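Local atomic coordinates of unsaturated chondroitin disaccharide hydrolase (Streptococcus agalactiae, PDB entry 3ANJ), a protein that hydrolyses unsaturated chondroitin, hyaluronan and heparin disaccharides, releasing the unsaturated uronic acid and preferring sulfated glycosaminoglycans. Residues G233-G238 / W366-G371; D112-G117 / I174-N179; F218-F223 / Y239-S244; K5-E10 / N209-D214. One frame throughout, in Å; residues are numbered along the deposited sequence. Where two conformers were deposited one is given.

Interaction 1 of 4, residues G233-G238 / W366-G371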
loop_
_atom_site.group_PDB
_atom_site.type_symbol
_atom_site.label_atom_id
_atom_site.label_comp_id
_atom_site.label_asym_id
_atom_site.label_seq_id
_atom_site.Cartn_x
_atom_site.Cartn_y
_atom_site.Cartn_z
ATOM N N GLY A 233 11.626 14.931 -13.959
ATOM C CA GLY A 233 12.657 15.019 -12.915
ATOM C C GLY A 233 12.674 13.904 -11.883
ATOM O O GLY A 233 13.342 14.022 -10.851
ATOM N N VAL A 234 11.946 12.823 -12.162
ATOM C CA VAL A 234 11.924 11.645 -11.292
ATOM C C VAL A 234 13.225 10.836 -11.438
ATOM O O VAL A 234 13.910 10.921 -12.464
ATOM C CB VAL A 234 10.656 10.765 -11.551
ATOM C CG1 VAL A 234 10.797 9.930 -12.827
ATOM C CG2 VAL A 234 10.338 9.881 -10.344
ATOM N N THR A 235 13.569 10.076 -10.400
ATOM C CA THR A 235 14.761 9.226 -10.416
ATOM C C THR A 235 14.410 7.777 -10.037
ATOM O O THR A 235 13.231 7.436 -9.893
ATOM C CB THR A 235 15.892 9.809 -9.515
ATOM O OG1 THR A 235 17.112 9.086 -9.729
ATOM C CG2 THR A 235 15.514 9.749 -8.038
ATOM N N ARG A 236 15.430 6.935 -9.887
ATOM C CA ARG A 236 15.236 5.522 -9.568
ATOM C C ARG A 236 14.756 5.294 -8.130
ATOM O O ARG A 236 14.976 6.129 -7.248
ATOM C CB ARG A 236 16.521 4.723 -9.835
ATOM C CG ARG A 236 17.741 5.165 -9.020
ATOM C CD ARG A 236 18.741 4.024 -8.818
ATOM N NE ARG A 236 18.124 2.859 -8.180
ATOM C CZ ARG A 236 17.999 1.659 -8.743
ATOM N NH1 ARG A 236 17.411 0.673 -8.078
ATOM N NH2 ARG A 236 18.467 1.434 -9.964
ATOM N N GLN A 237 14.086 4.165 -7.914
ATOM C CA GLN A 237 13.745 3.715 -6.572
ATOM C C GLN A 237 14.525 2.453 -6.248
ATOM O O GLN A 237 14.730 1.600 -7.114
ATOM C CB GLN A 237 12.238 3.483 -6.425
ATOM C CG GLN A 237 11.401 4.769 -6.377
ATOM C CD GLN A 237 11.455 5.497 -5.031
ATOM O OE1 GLN A 237 10.551 6.265 -4.699
ATOM N NE2 GLN A 237 12.508 5.259 -4.257
ATOM N N GLY A 238 14.962 2.341 -4.998
ATOM C CA GLY A 238 15.868 1.273 -4.591
ATOM C C GLY A 238 17.293 1.784 -4.603
ATOM O O GLY A 238 17.619 2.696 -5.364
ATOM N N TRP A 366 14.711 7.984 -1.627
ATOM C CA TRP A 366 16.058 8.115 -1.073
ATOM C C TRP A 366 17.007 8.888 -1.994
ATOM O O TRP A 366 17.751 9.761 -1.533
ATOM C CB TRP A 366 16.636 6.732 -0.764
ATOM C CG TRP A 366 17.914 6.749 0.029
ATOM C CD1 TRP A 366 18.034 6.794 1.391
ATOM C CD2 TRP A 366 19.250 6.691 -0.491
ATOM N NE1 TRP A 366 19.361 6.777 1.751
ATOM C CE2 TRP A 366 20.130 6.713 0.617
ATOM C CE3 TRP A 366 19.789 6.627 -1.783
ATOM C CZ2 TRP A 366 21.527 6.675 0.471
ATOM C CZ3 TRP A 366 21.179 6.589 -1.929
ATOM C CH2 TRP A 366 22.030 6.614 -0.804
ATOM N N HIS A 367 16.968 8.567 -3.287
ATOM C CA HIS A 367 17.878 9.177 -4.257
ATOM C C HIS A 367 17.594 10.655 -4.517
ATOM O O HIS A 367 18.516 11.423 -4.808
ATOM C CB HIS A 367 17.914 8.376 -5.561
ATOM C CG HIS A 367 18.888 7.240 -5.536
ATOM N ND1 HIS A 367 18.493 5.919 -5.529
ATOM C CD2 HIS A 367 20.242 7.228 -5.497
ATOM C CE1 HIS A 367 19.561 5.143 -5.492
ATOM N NE2 HIS A 367 20.636 5.912 -5.470
ATOM N N SER A 368 16.326 11.046 -4.403
ATOM C CA SER A 368 15.920 12.442 -4.557
ATOM C C SER A 368 16.087 13.236 -3.265
ATOM O O SER A 368 16.074 14.465 -3.288
ATOM C CB SER A 368 14.463 12.537 -5.007
ATOM O OG SER A 368 14.270 11.905 -6.254
ATOM N N GLY A 369 16.228 12.532 -2.146
ATOM C CA GLY A 369 16.247 13.165 -0.827
ATOM C C GLY A 369 14.877 13.655 -0.385
ATOM O O GLY A 369 14.776 14.555 0.451
ATOM N N LYS A 370 13.822 13.068 -0.948
ATOM C CA LYS A 370 12.445 13.418 -0.579
ATOM C C LYS A 370 11.928 12.479 0.503
ATOM O O LYS A 370 12.058 11.258 0.383
ATOM C CB LYS A 370 11.512 13.355 -1.791
ATOM C CG LYS A 370 11.827 14.350 -2.898
ATOM C CD LYS A 370 11.062 13.995 -4.162
ATOM C CE LYS A 370 11.502 14.838 -5.352
ATOM N NZ LYS A 370 10.967 14.274 -6.629
ATOM N N GLY A 371 11.349 13.064 1.553
ATOM C CA GLY A 371 10.747 12.314 2.658
ATOM C C GLY A 371 11.587 11.170 3.196
ATOM O O GLY A 371 11.089 10.049 3.360
#

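Interaction 2 of 4, residues D112-G117 / I174-N179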
loop_
_atom_site.group_PDB
_atom_site.type_symbol
_atom_site.label_atom_id
_atom_site.label_comp_id
_atom_site.label_asym_id
_atom_site.label_seq_id
_atom_site.Cartn_x
_atom_site.Cartn_y
_atom_site.Cartn_z
ATOM N N ASP A 112 -1.478 10.855 -14.088
ATOM C CA ASP A 112 -0.534 9.877 -14.603
ATOM C C ASP A 112 -1.185 8.516 -14.404
ATOM O O ASP A 112 -1.628 8.198 -13.295
ATOM C CB ASP A 112 0.776 9.964 -13.813
ATOM C CG ASP A 112 1.887 9.137 -14.421
ATOM O OD1 ASP A 112 1.725 7.904 -14.566
ATOM O OD2 ASP A 112 2.942 9.723 -14.739
ATOM N N HIS A 113 -1.250 7.719 -15.470
ATOM C CA HIS A 113 -1.999 6.456 -15.442
ATOM C C HIS A 113 -1.499 5.452 -14.398
ATOM O O HIS A 113 -2.268 4.612 -13.926
ATOM C CB HIS A 113 -2.081 5.820 -16.838
ATOM C CG HIS A 113 -0.759 5.379 -17.388
ATOM N ND1 HIS A 113 -0.338 4.067 -17.351
ATOM C CD2 HIS A 113 0.232 6.076 -17.993
ATOM C CE1 HIS A 113 0.857 3.974 -17.909
ATOM N NE2 HIS A 113 1.226 5.179 -18.306
ATOM N N HIS A 114 -0.225 5.564 -14.023
ATOM C CA HIS A 114 0.368 4.716 -12.986
ATOM C C HIS A 114 -0.208 4.977 -11.588
ATOM O O HIS A 114 -0.017 4.169 -10.677
ATOM C CB HIS A 114 1.888 4.911 -12.934
ATOM C CG HIS A 114 2.598 4.500 -14.185
ATOM N ND1 HIS A 114 3.062 5.410 -15.111
ATOM C CD2 HIS A 114 2.934 3.276 -14.660
ATOM C CE1 HIS A 114 3.648 4.766 -16.104
ATOM N NE2 HIS A 114 3.583 3.469 -15.855
ATOM N N ASP A 115 -0.893 6.108 -11.423
ATOM C CA ASP A 115 -1.329 6.564 -10.102
ATOM C C ASP A 115 -2.821 6.391 -9.852
ATOM O O ASP A 115 -3.283 6.574 -8.727
ATOM C CB ASP A 115 -0.977 8.043 -9.906
ATOM C CG ASP A 115 0.509 8.319 -10.044
ATOM O OD1 ASP A 115 1.330 7.421 -9.752
ATOM O OD2 ASP A 115 0.851 9.455 -10.431
ATOM N N LEU A 116 -3.562 6.044 -10.900
ATOM C CA LEU A 116 -5.024 6.078 -10.869
ATOM C C LEU A 116 -5.659 5.162 -9.826
ATOM O O LEU A 116 -6.631 5.544 -9.166
ATOM C CB LEU A 116 -5.597 5.793 -12.259
ATOM C CG LEU A 116 -5.371 6.879 -13.314
ATOM C CD1 LEU A 116 -5.801 6.377 -14.674
ATOM C CD2 LEU A 116 -6.118 8.167 -12.958
ATOM N N GLY A 117 -5.105 3.961 -9.680
ATOM C CA GLY A 117 -5.547 3.030 -8.645
ATOM C C GLY A 117 -5.297 3.590 -7.259
ATOM O O GLY A 117 -6.186 3.575 -6.412
ATOM N N ILE A 174 6.194 -2.581 -10.485
ATOM C CA ILE A 174 5.509 -3.512 -9.583
ATOM C C ILE A 174 4.241 -2.928 -8.930
ATOM O O ILE A 174 3.310 -3.674 -8.607
ATOM C CB ILE A 174 6.479 -4.122 -8.526
ATOM C CG1 ILE A 174 5.841 -5.345 -7.851
ATOM C CG2 ILE A 174 6.940 -3.062 -7.515
ATOM C CD1 ILE A 174 6.829 -6.365 -7.354
ATOM N N ASP A 175 4.192 -1.609 -8.752
ATOM C CA ASP A 175 3.020 -0.978 -8.139
ATOM C C ASP A 175 1.794 -0.981 -9.056
ATOM O O ASP A 175 0.716 -0.534 -8.659
ATOM C CB ASP A 175 3.340 0.431 -7.627
ATOM C CG ASP A 175 3.295 1.476 -8.716
ATOM O OD1 ASP A 175 3.925 2.538 -8.531
ATOM O OD2 ASP A 175 2.628 1.244 -9.746
ATOM N N CYS A 176 1.964 -1.492 -10.277
ATOM C CA CYS A 176 0.837 -1.750 -11.175
ATOM C C CYS A 176 -0.050 -2.900 -10.687
ATOM O O CYS A 176 -1.204 -3.004 -11.094
ATOM C CB CYS A 176 1.321 -2.027 -12.601
ATOM S SG CYS A 176 1.880 -0.559 -13.500
ATOM N N LEU A 177 0.488 -3.755 -9.816
ATOM C CA LEU A 177 -0.312 -4.820 -9.201
ATOM C C LEU A 177 -1.418 -4.262 -8.301
ATOM O O LEU A 177 -2.463 -4.886 -8.142
ATOM C CB LEU A 177 0.572 -5.800 -8.425
ATOM C CG LEU A 177 1.635 -6.570 -9.220
ATOM C CD1 LEU A 177 2.353 -7.580 -8.319
ATOM C CD2 LEU A 177 1.037 -7.256 -10.449
ATOM N N LEU A 178 -1.177 -3.088 -7.723
ATOM C CA LEU A 178 -2.197 -2.362 -6.966
ATOM C C LEU A 178 -3.123 -1.572 -7.896
ATOM O O LEU A 178 -4.336 -1.541 -7.681
ATOM C CB LEU A 178 -1.551 -1.411 -5.947
ATOM C CG LEU A 178 -0.991 -1.864 -4.585
ATOM C CD1 LEU A 178 -2.102 -2.115 -3.560
ATOM C CD2 LEU A 178 -0.042 -3.054 -4.679
ATOM N N ASN A 179 -2.532 -0.962 -8.926
ATOM C CA ASN A 179 -3.245 -0.123 -9.894
ATOM C C ASN A 179 -4.348 -0.859 -10.657
ATOM O O ASN A 179 -5.408 -0.288 -10.928
ATOM C CB ASN A 179 -2.250 0.496 -10.882
ATOM C CG ASN A 179 -2.868 1.591 -11.728
ATOM O OD1 ASN A 179 -3.903 2.153 -11.374
ATOM N ND2 ASN A 179 -2.233 1.902 -12.851
#

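Interaction 3 of 4, residues F218-F223 / Y239-S244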
loop_
_atom_site.group_PDB
_atom_site.type_symbol
_atom_site.label_atom_id
_atom_site.label_comp_id
_atom_site.label_asym_id
_atom_site.label_seq_id
_atom_site.Cartn_x
_atom_site.Cartn_y
_atom_site.Cartn_z
ATOM N N PHE A 218 12.464 -6.341 -9.101
ATOM C CA PHE A 218 13.395 -5.622 -9.974
ATOM C C PHE A 218 13.194 -4.126 -9.781
ATOM O O PHE A 218 12.058 -3.646 -9.814
ATOM C CB PHE A 218 13.093 -5.920 -11.452
ATOM C CG PHE A 218 13.947 -6.994 -12.070
ATOM C CD1 PHE A 218 15.328 -6.835 -12.188
ATOM C CD2 PHE A 218 13.358 -8.146 -12.595
ATOM C CE1 PHE A 218 16.114 -7.829 -12.784
ATOM C CE2 PHE A 218 14.135 -9.145 -13.194
ATOM C CZ PHE A 218 15.516 -8.985 -13.287
ATOM N N HIS A 219 14.284 -3.388 -9.584
ATOM C CA HIS A 219 14.195 -1.926 -9.561
ATOM C C HIS A 219 15.312 -1.199 -10.302
ATOM O O HIS A 219 16.497 -1.328 -9.970
ATOM C CB HIS A 219 13.950 -1.385 -8.150
ATOM C CG HIS A 219 12.523 -1.516 -7.722
ATOM N ND1 HIS A 219 11.520 -0.727 -8.243
ATOM C CD2 HIS A 219 11.921 -2.386 -6.878
ATOM C CE1 HIS A 219 10.363 -1.091 -7.719
ATOM N NE2 HIS A 219 10.579 -2.094 -6.887
ATOM N N THR A 220 14.896 -0.426 -11.304
ATOM C CA THR A 220 15.796 0.141 -12.303
ATOM C C THR A 220 15.546 1.632 -12.562
ATOM O O THR A 220 14.421 2.126 -12.421
ATOM C CB THR A 220 15.690 -0.644 -13.654
ATOM O OG1 THR A 220 16.416 0.044 -14.681
ATOM C CG2 THR A 220 14.226 -0.804 -14.096
ATOM N N PHE A 221 16.618 2.335 -12.927
ATOM C CA PHE A 221 16.530 3.666 -13.515
ATOM C C PHE A 221 16.000 3.430 -14.923
ATOM O O PHE A 221 16.642 2.737 -15.720
ATOM C CB PHE A 221 17.927 4.298 -13.580
ATOM C CG PHE A 221 17.946 5.788 -13.355
ATOM C CD1 PHE A 221 18.787 6.339 -12.389
ATOM C CD2 PHE A 221 17.140 6.643 -14.107
ATOM C CE1 PHE A 221 18.824 7.717 -12.171
ATOM C CE2 PHE A 221 17.167 8.020 -13.896
ATOM C CZ PHE A 221 18.010 8.559 -12.925
ATOM N N TYR A 222 14.826 3.974 -15.231
ATOM C CA TYR A 222 14.174 3.646 -16.498
ATOM C C TYR A 222 14.516 4.626 -17.619
ATOM O O TYR A 222 14.401 5.844 -17.462
ATOM C CB TYR A 222 12.658 3.504 -16.323
ATOM C CG TYR A 222 12.078 2.330 -17.088
ATOM C CD1 TYR A 222 11.606 2.485 -18.393
ATOM C CD2 TYR A 222 12.015 1.059 -16.508
ATOM C CE1 TYR A 222 11.077 1.404 -19.102
ATOM C CE2 TYR A 222 11.487 -0.029 -17.206
ATOM C CZ TYR A 222 11.021 0.152 -18.501
ATOM O OH TYR A 222 10.501 -0.916 -19.196
ATOM N N PHE A 223 14.948 4.068 -18.746
ATOM C CA PHE A 223 15.337 4.847 -19.915
ATOM C C PHE A 223 14.490 4.434 -21.110
ATOM O O PHE A 223 14.021 3.295 -21.180
ATOM C CB PHE A 223 16.823 4.641 -20.231
ATOM C CG PHE A 223 17.749 5.114 -19.147
ATOM C CD1 PHE A 223 18.103 4.270 -18.098
ATOM C CD2 PHE A 223 18.278 6.399 -19.180
ATOM C CE1 PHE A 223 18.959 4.702 -17.090
ATOM C CE2 PHE A 223 19.138 6.842 -18.178
ATOM C CZ PHE A 223 19.477 5.991 -17.130
ATOM N N TYR A 239 18.138 1.207 -3.753
ATOM C CA TYR A 239 19.532 1.634 -3.635
ATOM C C TYR A 239 20.310 1.524 -4.955
ATOM O O TYR A 239 21.018 2.454 -5.343
ATOM C CB TYR A 239 20.244 0.862 -2.517
ATOM C CG TYR A 239 21.702 1.230 -2.354
ATOM C CD1 TYR A 239 22.077 2.412 -1.714
ATOM C CD2 TYR A 239 22.709 0.397 -2.848
ATOM C CE1 TYR A 239 23.418 2.758 -1.568
ATOM C CE2 TYR A 239 24.052 0.731 -2.709
ATOM C CZ TYR A 239 24.399 1.913 -2.066
ATOM O OH TYR A 239 25.725 2.249 -1.922
ATOM N N SER A 240 20.173 0.388 -5.633
ATOM C CA SER A 240 20.881 0.148 -6.893
ATOM C C SER A 240 20.189 -0.936 -7.712
ATOM O O SER A 240 19.211 -1.540 -7.259
ATOM C CB SER A 240 22.329 -0.265 -6.614
ATOM O OG SER A 240 22.382 -1.606 -6.177
ATOM N N ASP A 241 20.716 -1.190 -8.908
ATOM C CA ASP A 241 20.207 -2.241 -9.791
ATOM C C ASP A 241 20.242 -3.626 -9.148
ATOM O O ASP A 241 19.458 -4.500 -9.512
ATOM C CB ASP A 241 21.004 -2.270 -11.101
ATOM C CG ASP A 241 20.669 -1.107 -12.024
ATOM O OD1 ASP A 241 21.438 -0.874 -12.980
ATOM O OD2 ASP A 241 19.636 -0.435 -11.808
ATOM N N GLU A 242 21.155 -3.818 -8.201
ATOM C CA GLU A 242 21.362 -5.113 -7.559
ATOM C C GLU A 242 20.638 -5.241 -6.215
ATOM O O GLU A 242 20.725 -6.283 -5.558
ATOM C CB GLU A 242 22.860 -5.359 -7.344
ATOM C CG GLU A 242 23.691 -5.425 -8.629
ATOM C CD GLU A 242 23.889 -4.062 -9.274
ATOM O OE1 GLU A 242 23.873 -3.995 -10.522
ATOM O OE2 GLU A 242 24.042 -3.060 -8.532
ATOM N N SER A 243 19.935 -4.180 -5.817
ATOM C CA SER A 243 19.351 -4.082 -4.477
ATOM C C SER A 243 17.873 -4.470 -4.452
ATOM O O SER A 243 17.274 -4.731 -5.498
ATOM C CB SER A 243 19.532 -2.665 -3.922
ATOM O OG SER A 243 18.570 -1.778 -4.464
ATOM N N SER A 244 17.294 -4.493 -3.253
ATOM C CA SER A 244 15.910 -4.940 -3.048
ATOM C C SER A 244 15.095 -3.884 -2.299
ATOM O O SER A 244 14.986 -3.923 -1.074
ATOM C CB SER A 244 15.880 -6.275 -2.291
ATOM O OG SER A 244 16.555 -7.297 -3.005
#

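Interaction 4 of 4, residues K5-E10 / N209-D214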
loop_
_atom_site.group_PDB
_atom_site.type_symbol
_atom_site.label_atom_id
_atom_site.label_comp_id
_atom_site.label_asym_id
_atom_site.label_seq_id
_atom_site.Cartn_x
_atom_site.Cartn_y
_atom_site.Cartn_z
ATOM N N LYS A 5 6.730 -17.150 -14.269
ATOM C CA LYS A 5 8.086 -17.700 -14.292
ATOM C C LYS A 5 8.486 -18.242 -12.918
ATOM O O LYS A 5 8.070 -17.687 -11.894
ATOM C CB LYS A 5 9.103 -16.668 -14.793
ATOM C CG LYS A 5 9.386 -15.513 -13.858
ATOM C CD LYS A 5 10.709 -14.870 -14.220
ATOM C CE LYS A 5 10.889 -13.562 -13.493
ATOM N NZ LYS A 5 12.275 -13.024 -13.630
ATOM N N PRO A 6 9.271 -19.342 -12.892
ATOM C CA PRO A 6 9.698 -19.922 -11.622
ATOM C C PRO A 6 10.578 -18.963 -10.832
ATOM O O PRO A 6 11.446 -18.292 -11.400
ATOM C CB PRO A 6 10.497 -21.161 -12.048
ATOM C CG PRO A 6 9.990 -21.490 -13.409
ATOM C CD PRO A 6 9.722 -20.157 -14.036
ATOM N N VAL A 7 10.317 -18.875 -9.535
ATOM C CA VAL A 7 11.127 -18.074 -8.629
ATOM C C VAL A 7 11.616 -18.964 -7.495
ATOM O O VAL A 7 10.994 -19.984 -7.191
ATOM C CB VAL A 7 10.354 -16.847 -8.059
ATOM C CG1 VAL A 7 9.974 -15.882 -9.176
ATOM C CG2 VAL A 7 9.112 -17.278 -7.269
ATOM N N LYS A 8 12.740 -18.587 -6.892
ATOM C CA LYS A 8 13.241 -19.285 -5.716
ATOM C C LYS A 8 12.419 -18.893 -4.492
ATOM O O LYS A 8 12.324 -17.713 -4.146
ATOM C CB LYS A 8 14.729 -18.985 -5.490
ATOM C CG LYS A 8 15.330 -19.713 -4.291
ATOM C CD LYS A 8 16.800 -19.377 -4.097
ATOM C CE LYS A 8 17.292 -19.893 -2.746
ATOM N NZ LYS A 8 18.780 -19.956 -2.679
ATOM N N VAL A 9 11.810 -19.890 -3.859
ATOM C CA VAL A 9 11.101 -19.679 -2.606
ATOM C C VAL A 9 12.015 -20.082 -1.448
ATOM O O VAL A 9 12.193 -21.272 -1.162
ATOM C CB VAL A 9 9.757 -20.458 -2.557
ATOM C CG1 VAL A 9 8.997 -20.151 -1.264
ATOM C CG2 VAL A 9 8.893 -20.120 -3.773
ATOM N N GLU A 10 12.607 -19.080 -0.799
ATOM C CA GLU A 10 13.423 -19.301 0.387
ATOM C C GLU A 10 12.521 -19.832 1.487
ATOM O O GLU A 10 11.380 -19.383 1.624
ATOM C CB GLU A 10 14.068 -17.994 0.865
ATOM C CG GLU A 10 15.084 -17.364 -0.093
ATOM C CD GLU A 10 15.606 -16.007 0.380
ATOM O OE1 GLU A 10 15.087 -15.467 1.385
ATOM O OE2 GLU A 10 16.540 -15.473 -0.262
ATOM N N ASN A 209 8.041 -9.815 -15.454
ATOM C CA ASN A 209 9.049 -8.819 -15.824
ATOM C C ASN A 209 9.616 -7.980 -14.680
ATOM O O ASN A 209 10.732 -7.465 -14.788
ATOM C CB ASN A 209 8.516 -7.896 -16.926
ATOM C CG ASN A 209 8.411 -8.594 -18.267
ATOM O OD1 ASN A 209 9.403 -9.107 -18.790
ATOM N ND2 ASN A 209 7.210 -8.619 -18.832
ATOM N N VAL A 210 8.859 -7.835 -13.595
ATOM C CA VAL A 210 9.261 -6.928 -12.516
ATOM C C VAL A 210 9.701 -7.646 -11.227
ATOM O O VAL A 210 10.144 -7.002 -10.278
ATOM C CB VAL A 210 8.177 -5.843 -12.214
ATOM C CG1 VAL A 210 8.793 -4.697 -11.466
ATOM C CG2 VAL A 210 7.564 -5.303 -13.504
ATOM N N VAL A 211 9.574 -8.969 -11.191
ATOM C CA VAL A 211 10.171 -9.750 -10.103
ATOM C C VAL A 211 11.291 -10.667 -10.609
ATOM O O VAL A 211 11.162 -11.309 -11.655
ATOM C CB VAL A 211 9.118 -10.457 -9.147
ATOM C CG1 VAL A 211 7.660 -10.102 -9.500
ATOM C CG2 VAL A 211 9.338 -11.960 -9.037
ATOM N N ARG A 212 12.403 -10.675 -9.876
ATOM C CA ARG A 212 13.569 -11.483 -10.224
ATOM C C ARG A 212 13.341 -12.945 -9.849
ATOM O O ARG A 212 12.474 -13.258 -9.025
ATOM C CB ARG A 212 14.823 -10.964 -9.511
ATOM C CG ARG A 212 15.081 -9.470 -9.626
ATOM C CD ARG A 212 16.567 -9.143 -9.471
ATOM N NE ARG A 212 17.160 -9.664 -8.239
ATOM C CZ ARG A 212 17.583 -8.905 -7.228
ATOM N NH1 ARG A 212 17.458 -7.581 -7.284
ATOM N NH2 ARG A 212 18.110 -9.471 -6.149
ATOM N N ASP A 213 14.134 -13.836 -10.441
ATOM C CA ASP A 213 14.004 -15.269 -10.169
ATOM C C ASP A 213 14.399 -15.663 -8.739
ATOM O O ASP A 213 14.206 -16.806 -8.343
ATOM C CB ASP A 213 14.755 -16.108 -11.219
ATOM C CG ASP A 213 16.257 -15.859 -11.220
ATOM O OD1 ASP A 213 16.887 -16.064 -12.278
ATOM O OD2 ASP A 213 16.813 -15.468 -10.176
ATOM N N ASP A 214 14.952 -14.721 -7.972
ATOM C CA ASP A 214 15.222 -14.959 -6.551
ATOM C C ASP A 214 14.121 -14.394 -5.638
ATOM O O ASP A 214 14.279 -14.363 -4.416
ATOM C CB ASP A 214 16.608 -14.427 -6.145
ATOM C CG ASP A 214 16.699 -12.906 -6.182
ATOM O OD1 ASP A 214 17.760 -12.370 -5.790
ATOM O OD2 ASP A 214 15.723 -12.241 -6.597
HETATM O O HOH W 1 16.420 -15.691 -2.961
#

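Interaction 1 of 4, residues G233-G238 / W366-G371
Thr235 and Ser368, both substrate-binding residues, meet where two loops of the alpha6/alpha6-barrel come together. The methyl CG2 of Thr235 sits 3.1 Å from Ser368 OG and also touches His367 CB, the threonine and histidine side chains crossing at about a right angle. Thr235 OG1 lies opposite the backbone N (chi1 -170°), which leaves the methyl as the branch that does the touching. Ser368 OG is hydrogen-bonded to Ser365 OG, another residue of the substrate site. One step along, the aliphatic part of Arg236 slants past the His367 ring, with Arg236 CD 3.6 Å from His367 CE1 and the guanidinium and imidazole planes 69° apart. Gly238 O comes to the edge of that ring, close to its plane, 3.1 Å from His367 CE1. The same carbonyl oxygen accepts a bond from Arg236 NE at 2.9 Å, the donor standing well above the carbonyl plane. Arg236 NH1 and NH2 go on to His219 and Asp241, so the guanidinium is held at several points. Behind the histidine, Trp366 stacks on Trp291. Trp366 CE3 lies over the centre of the His367 ring, 3.7 Å above its plane.

Interaction 2 of 4, residues D112-G117 / I174-N179
Catalytic residues sit on both sides of this contact, which joins the turn carrying the nucleophile Asp115 to the turn carrying the proton donor Asp175, and the side-chain amide of Asn179 ties the two together. In one of its two conformers Asn179 ND2 donates to His113 O at 2.9 Å, while Asn179 OD1 accepts from Gly117 N at 2.8 Å. Both bonds are bent, with N-H...O angles of 140° and 137°. A chi1 of -168° swings CG away from the backbone N and carries the amide across to the opening turn of helix 116-131. Gly117, without a side chain, lets the backbones close to 4.1 Å between Gly117 CA and Asn179 CA. Further out, Cys176 SG approaches the edge of the His114 ring, 4.1 Å from His114 CD2. That ring is fixed in turn by Asp112, whose OD1 receives His114 ND1 at 2.9 Å on its syn lone pair and His114 N at 3.1 Å on its anti lone pair, this second bond closing an Asx turn. Trp251 of helix 246-263, a substrate-binding residue, packs against Asp175. This is part of the catalytic centre of a family 88 glycoside hydrolase, its aspartates just before helix starts in an alpha6/alpha6-barrel.

Interaction 3 of 4, residues F218-F223 / Y239-S244
Asp241 reaches the backbone of His219, Thr220 and Phe221 with one carboxylate oxygen, and that is the closest part of an otherwise thin contact. Asp241 OD2 lies 3.7 Å from His219 O and 3.9 Å from Thr220 CA; no hydrogen bond joins the two loops directly. Arg236 bridges the two oxygens from one side, which probably accounts for their closeness: NH2 makes a salt bridge to Asp241 OD2 and NH1 a hydrogen bond to His219 O, so one guanidinium grips both loops and probably offsets the negative charge. Asp241 CG is anti to the carbonyl carbon (chi1 -74°), an orientation that brings the carboxylate over to the 218-223 loop. The base of the carboxylate is set by a type I turn from Ser240 to Ser243, closed by Ser243 N to Ser240 O at 3.1 Å.

The outer side is looser. Glu242 points away from the 218-223 loop and is exposed; Ser240 OG donates to Glu242 OE2 at 3.2 Å, meeting it from above the carboxylate plane. Thr220 is also exposed: its OG1 donates a weak bond to Phe221 O, 2.9 Å away, and stays 4.3 Å from Asp241 OD2. Toward the protein, by contrast, His219 packs edge-to-face with Trp245. Phe221 packs on Thr235, a substrate-binding residue, so this loop pair borders the substrate site. Both loops belong to the long connection from helix 193-210 to helix 246-263: Phe218 is backbone-bonded to Val210 at the end of the first helix, and Ser244 OG bonds Tyr278 OH of helix 266-281.

Interaction 4 of 4, residues K5-E10 / N209-D214
Asp213 O receives two groups from the N-terminal arm. Lys8 N donates a hydrogen bond to it at 2.7 Å, nearly straight at 161°, and Val7 CA adds a CA-H...O contact to the same Asp213 O at 3.3 Å. Farther back along the arm, Lys5 stretches out its side chain beyond CG to place NZ 2.8 Å from Val211 O, a bond that is weak in geometry. Between these polar points Val7 CG1 rests 4.0 Å from Val211 CG2, the two valines crossing at about a right angle, and both also touch Leu271. Leu271 belongs to helix 266-281, so the arm that precedes helix 16-19 is laid against the surface of the alpha6/alpha6-barrel where helix 193-210 runs out into a loop. Residues 5-8 and 211-214 run in roughly the same direction, 38° apart, without forming a regular sheet. Beyond Lys8 the contact passes through water: one molecule donates both to Glu10 OE2 at 2.7 Å and to Asp214 O at 2.9 Å. Glu10 OE2 also has Arg282 as a salt-bridge partner. On the loop side, Arg212 NH2 meets the syn lone pair of Asp214 OD1 at 2.9 Å, nearly in the guanidinium plane, while Asp214 OD2 is hydrogen-bonded to Ser216 OG.

Interaction 2 holds the two catalytic aspartates; interaction 1, its centre about 18 Å from that of interaction 2, holds Gly233, Thr235 and Ser368 of the substrate site. Interaction 3 connects to both. His367 CE1 packs 3.1 Å from Tyr239 O, joining interactions 1 and 3, and Ile174 CG2 packs 3.8 Å from His219 NE2, joining interactions 2 and 3. Interaction 4 is farther out, its centre about 21 Å from that of interaction 2, yet Ile174 N lies 3.5 Å from Val210 CG1. A probable hydrogen bond of 2.7 Å from Phe218 N to Val210 O links interaction 4 to interaction 3. Interactions 1 and 4 do not touch; their nearest atoms are about 8 Å apart.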